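Local coordinates for protein arginine decarboxylase (Campylobacter jejuni subsp. jejuni, PDB 3NZP) that probably catalyses the pyridoxal 5'-phosphate-dependent decarboxylation of arginine to agmatine, a step in polyamine biosynthesis, at residues N65-Y75 against R293-K304. Residues are numbered along the deposited sequence; the frame is centred on the assembly and turned at random.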
# COMPACT_ATOMS: atom_id res chain seq x y z
N ASN B 65 -22.70 -22.80 -9.94
CA ASN B 65 -23.28 -21.98 -10.98
C ASN B 65 -22.83 -22.35 -12.39
O ASN B 65 -23.65 -22.41 -13.30
CB ASN B 65 -22.96 -20.51 -10.75
CG ASN B 65 -23.84 -19.91 -9.71
OD1 ASN B 65 -23.66 -20.15 -8.52
ND2 ASN B 65 -24.83 -19.13 -10.14
N PHE B 66 -21.54 -22.58 -12.57
CA PHE B 66 -21.06 -22.91 -13.89
C PHE B 66 -21.60 -24.25 -14.35
O PHE B 66 -21.77 -24.48 -15.54
CB PHE B 66 -19.53 -22.87 -13.95
CG PHE B 66 -18.99 -21.56 -14.44
CD1 PHE B 66 -18.92 -21.29 -15.80
CD2 PHE B 66 -18.62 -20.56 -13.55
CE1 PHE B 66 -18.51 -20.04 -16.27
CE2 PHE B 66 -18.20 -19.31 -14.00
CZ PHE B 66 -18.14 -19.05 -15.36
N ASN B 67 -21.90 -25.15 -13.42
CA ASN B 67 -22.43 -26.43 -13.85
C ASN B 67 -23.88 -26.26 -14.27
O ASN B 67 -24.30 -26.73 -15.32
CB ASN B 67 -22.27 -27.48 -12.77
CG ASN B 67 -20.87 -28.04 -12.73
OD1 ASN B 67 -20.19 -28.10 -13.76
ND2 ASN B 67 -20.43 -28.45 -11.54
N LYS B 68 -24.65 -25.56 -13.44
CA LYS B 68 -26.04 -25.31 -13.75
C LYS B 68 -26.14 -24.51 -15.04
O LYS B 68 -27.08 -24.66 -15.81
CB LYS B 68 -26.72 -24.59 -12.58
CG LYS B 68 -26.68 -25.43 -11.32
CD LYS B 68 -27.70 -25.03 -10.28
CE LYS B 68 -27.35 -23.73 -9.60
NZ LYS B 68 -28.33 -23.44 -8.51
N ALA B 69 -25.15 -23.66 -15.29
CA ALA B 69 -25.17 -22.87 -16.51
C ALA B 69 -24.85 -23.76 -17.69
O ALA B 69 -25.39 -23.59 -18.77
CB ALA B 69 -24.14 -21.76 -16.43
N ARG B 70 -23.95 -24.72 -17.49
CA ARG B 70 -23.61 -25.59 -18.60
C ARG B 70 -24.76 -26.49 -18.98
O ARG B 70 -24.99 -26.73 -20.16
CB ARG B 70 -22.37 -26.41 -18.27
CG ARG B 70 -21.09 -25.70 -18.63
CD ARG B 70 -19.98 -26.69 -18.72
NE ARG B 70 -19.91 -27.46 -17.49
CZ ARG B 70 -19.38 -28.66 -17.39
NH1 ARG B 70 -19.35 -29.28 -16.22
NH2 ARG B 70 -18.88 -29.25 -18.47
N LYS B 71 -25.48 -26.99 -17.99
CA LYS B 71 -26.60 -27.88 -18.26
C LYS B 71 -27.74 -27.15 -18.95
O LYS B 71 -28.39 -27.70 -19.84
CB LYS B 71 -27.10 -28.51 -16.96
CG LYS B 71 -26.13 -29.54 -16.36
CD LYS B 71 -25.90 -30.71 -17.33
CE LYS B 71 -24.99 -31.79 -16.74
NZ LYS B 71 -24.99 -33.02 -17.58
N GLU B 72 -27.97 -25.90 -18.54
CA GLU B 72 -29.03 -25.10 -19.12
C GLU B 72 -28.87 -25.05 -20.62
O GLU B 72 -29.79 -25.36 -21.35
CB GLU B 72 -29.01 -23.68 -18.56
CG GLU B 72 -30.25 -22.89 -18.93
CD GLU B 72 -30.13 -21.41 -18.61
OE1 GLU B 72 -29.85 -21.07 -17.43
OE2 GLU B 72 -30.32 -20.58 -19.52
N PHE B 73 -27.69 -24.69 -21.10
CA PHE B 73 -27.51 -24.64 -22.54
C PHE B 73 -26.86 -25.90 -23.09
O PHE B 73 -26.34 -25.89 -24.20
CB PHE B 73 -26.66 -23.43 -22.92
CG PHE B 73 -27.09 -22.17 -22.25
CD1 PHE B 73 -26.78 -21.95 -20.91
CD2 PHE B 73 -27.83 -21.23 -22.93
CE1 PHE B 73 -27.20 -20.80 -20.27
CE2 PHE B 73 -28.26 -20.07 -22.30
CZ PHE B 73 -27.94 -19.86 -20.97
N GLY B 74 -26.90 -26.98 -22.31
CA GLY B 74 -26.31 -28.22 -22.77
C GLY B 74 -24.93 -28.04 -23.36
O GLY B 74 -24.70 -28.43 -24.51
N TYR B 75 -24.03 -27.45 -22.59
CA TYR B 75 -22.64 -27.19 -23.02
C TYR B 75 -21.78 -28.46 -22.92
O TYR B 75 -21.66 -29.05 -21.86
CB TYR B 75 -22.04 -26.06 -22.16
CG TYR B 75 -20.77 -25.47 -22.74
CD1 TYR B 75 -19.50 -25.84 -22.26
CD2 TYR B 75 -20.83 -24.56 -23.80
CE1 TYR B 75 -18.34 -25.30 -22.83
CE2 TYR B 75 -19.68 -24.03 -24.36
CZ TYR B 75 -18.44 -24.40 -23.88
OH TYR B 75 -17.31 -23.87 -24.45
N ARG B 293 -24.50 -16.25 -11.60
CA ARG B 293 -25.21 -17.06 -12.59
C ARG B 293 -25.22 -16.36 -13.95
O ARG B 293 -25.03 -17.01 -14.98
CB ARG B 293 -26.65 -17.33 -12.11
CG ARG B 293 -27.45 -18.29 -13.00
CD ARG B 293 -26.70 -19.60 -13.21
NE ARG B 293 -27.29 -20.45 -14.24
CZ ARG B 293 -28.26 -21.34 -14.03
NH1 ARG B 293 -28.71 -22.05 -15.05
NH2 ARG B 293 -28.77 -21.52 -12.82
N GLU B 294 -25.41 -15.05 -13.93
CA GLU B 294 -25.42 -14.26 -15.15
C GLU B 294 -24.05 -14.37 -15.83
O GLU B 294 -23.94 -14.59 -17.04
CB GLU B 294 -25.74 -12.80 -14.84
CG GLU B 294 -25.77 -11.94 -16.08
CD GLU B 294 -26.35 -10.55 -15.82
OE1 GLU B 294 -26.51 -9.80 -16.81
OE2 GLU B 294 -26.63 -10.20 -14.66
N TYR B 295 -23.01 -14.23 -15.02
CA TYR B 295 -21.65 -14.34 -15.52
C TYR B 295 -21.47 -15.72 -16.14
O TYR B 295 -20.98 -15.85 -17.27
CB TYR B 295 -20.67 -14.10 -14.37
CG TYR B 295 -19.22 -14.31 -14.71
CD1 TYR B 295 -18.59 -15.51 -14.42
CD2 TYR B 295 -18.48 -13.32 -15.33
CE1 TYR B 295 -17.25 -15.71 -14.74
CE2 TYR B 295 -17.15 -13.50 -15.65
CZ TYR B 295 -16.54 -14.71 -15.36
OH TYR B 295 -15.22 -14.92 -15.70
N ALA B 296 -21.87 -16.76 -15.42
CA ALA B 296 -21.75 -18.11 -15.93
C ALA B 296 -22.59 -18.32 -17.19
O ALA B 296 -22.08 -18.77 -18.22
CB ALA B 296 -22.12 -19.14 -14.85
N ASN B 297 -23.88 -18.00 -17.13
CA ASN B 297 -24.73 -18.18 -18.31
C ASN B 297 -24.12 -17.46 -19.51
O ASN B 297 -24.04 -18.03 -20.60
CB ASN B 297 -26.14 -17.65 -18.06
CG ASN B 297 -26.90 -18.49 -17.06
OD1 ASN B 297 -26.72 -19.70 -16.98
ND2 ASN B 297 -27.78 -17.84 -16.30
N ASP B 298 -23.69 -16.22 -19.31
CA ASP B 298 -23.09 -15.47 -20.40
C ASP B 298 -21.88 -16.19 -20.98
O ASP B 298 -21.75 -16.29 -22.20
CB ASP B 298 -22.71 -14.07 -19.93
CG ASP B 298 -23.92 -13.17 -19.77
OD1 ASP B 298 -23.79 -12.05 -19.23
OD2 ASP B 298 -25.01 -13.60 -20.20
N VAL B 299 -21.00 -16.69 -20.13
CA VAL B 299 -19.81 -17.39 -20.62
C VAL B 299 -20.19 -18.59 -21.45
O VAL B 299 -19.75 -18.74 -22.59
CB VAL B 299 -18.88 -17.85 -19.46
CG1 VAL B 299 -17.73 -18.69 -20.01
CG2 VAL B 299 -18.33 -16.63 -18.73
N VAL B 300 -21.03 -19.46 -20.89
CA VAL B 300 -21.44 -20.66 -21.59
C VAL B 300 -22.17 -20.37 -22.89
O VAL B 300 -21.99 -21.06 -23.89
CB VAL B 300 -22.33 -21.52 -20.71
CG1 VAL B 300 -22.77 -22.74 -21.48
CG2 VAL B 300 -21.59 -21.91 -19.47
N PHE B 301 -23.01 -19.34 -22.87
CA PHE B 301 -23.77 -18.99 -24.06
C PHE B 301 -22.87 -18.44 -25.16
O PHE B 301 -22.84 -18.99 -26.26
CB PHE B 301 -24.85 -17.98 -23.69
CG PHE B 301 -25.77 -17.62 -24.82
CD1 PHE B 301 -25.45 -16.59 -25.70
CD2 PHE B 301 -26.99 -18.28 -24.97
CE1 PHE B 301 -26.33 -16.20 -26.70
CE2 PHE B 301 -27.88 -17.90 -25.97
CZ PHE B 301 -27.55 -16.86 -26.84
N ILE B 302 -22.14 -17.38 -24.87
CA ILE B 302 -21.25 -16.78 -25.86
C ILE B 302 -20.38 -17.82 -26.55
O ILE B 302 -20.24 -17.83 -27.77
CB ILE B 302 -20.30 -15.73 -25.24
CG1 ILE B 302 -21.10 -14.66 -24.48
CG2 ILE B 302 -19.46 -15.09 -26.34
CD1 ILE B 302 -21.98 -13.81 -25.36
N LEU B 303 -19.79 -18.70 -25.75
CA LEU B 303 -18.92 -19.73 -26.31
C LEU B 303 -19.69 -20.72 -27.17
O LEU B 303 -19.27 -21.04 -28.28
CB LEU B 303 -18.15 -20.45 -25.20
CG LEU B 303 -17.15 -19.58 -24.43
CD1 LEU B 303 -16.52 -20.43 -23.34
CD2 LEU B 303 -16.08 -19.01 -25.36
N LYS B 304 -20.82 -21.21 -26.66
CA LYS B 304 -21.63 -22.16 -27.42
C LYS B 304 -21.92 -21.58 -28.79
O LYS B 304 -21.68 -22.21 -29.81
CB LYS B 304 -22.94 -22.43 -26.71
CG LYS B 304 -23.88 -23.30 -27.50
CD LYS B 304 -25.15 -23.54 -26.71
CE LYS B 304 -26.13 -24.43 -27.45
NZ LYS B 304 -27.38 -24.62 -26.64
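R293 of helix 292-309 reaches across to E72 of helix 52-72, where R293 NH1 forms a salt bridge with E72 OE1 at 2.8 Å. The two helix axes in this region approach to 8.5 Å and cross at -43°. The R293 chain bends at chi2 (53°), which lays the guanidinium over the K68-A69 backbone, with K68 CB against one face. On its own helix, R293 NE donates to N297 OD1. This bond, with the donor well off the carbonyl direction (107°), helps hold N297 OD1 near A69 CB and the F73 ring edge. A69 CB fits as a knob into the hole formed by R293, A296, N297 and V300. F73 points its CE1 edge at N297 OD1, while F73 CE2 meets F301 CD2 at 3.5 Å. The F73 carbonyl O accepts a hydrogen bond from the NZ of the extended K304 (2.9 Å). Just beyond, G74 is the C' residue of the Schellman motif that ends helix 52-72. This turn brings Y75 back to V300, with Y75 CB 3.5 Å from V300 CG1. At the other end, A296 CB sits over the centre of the F66 ring in a CH-pi contact. This is packing between neighbouring outer helices of the TIM barrel. Y75 OH bonds to P315 O, F66 stacks on F79, and V299, V300 and L303 rest on I317 of strand 316-319.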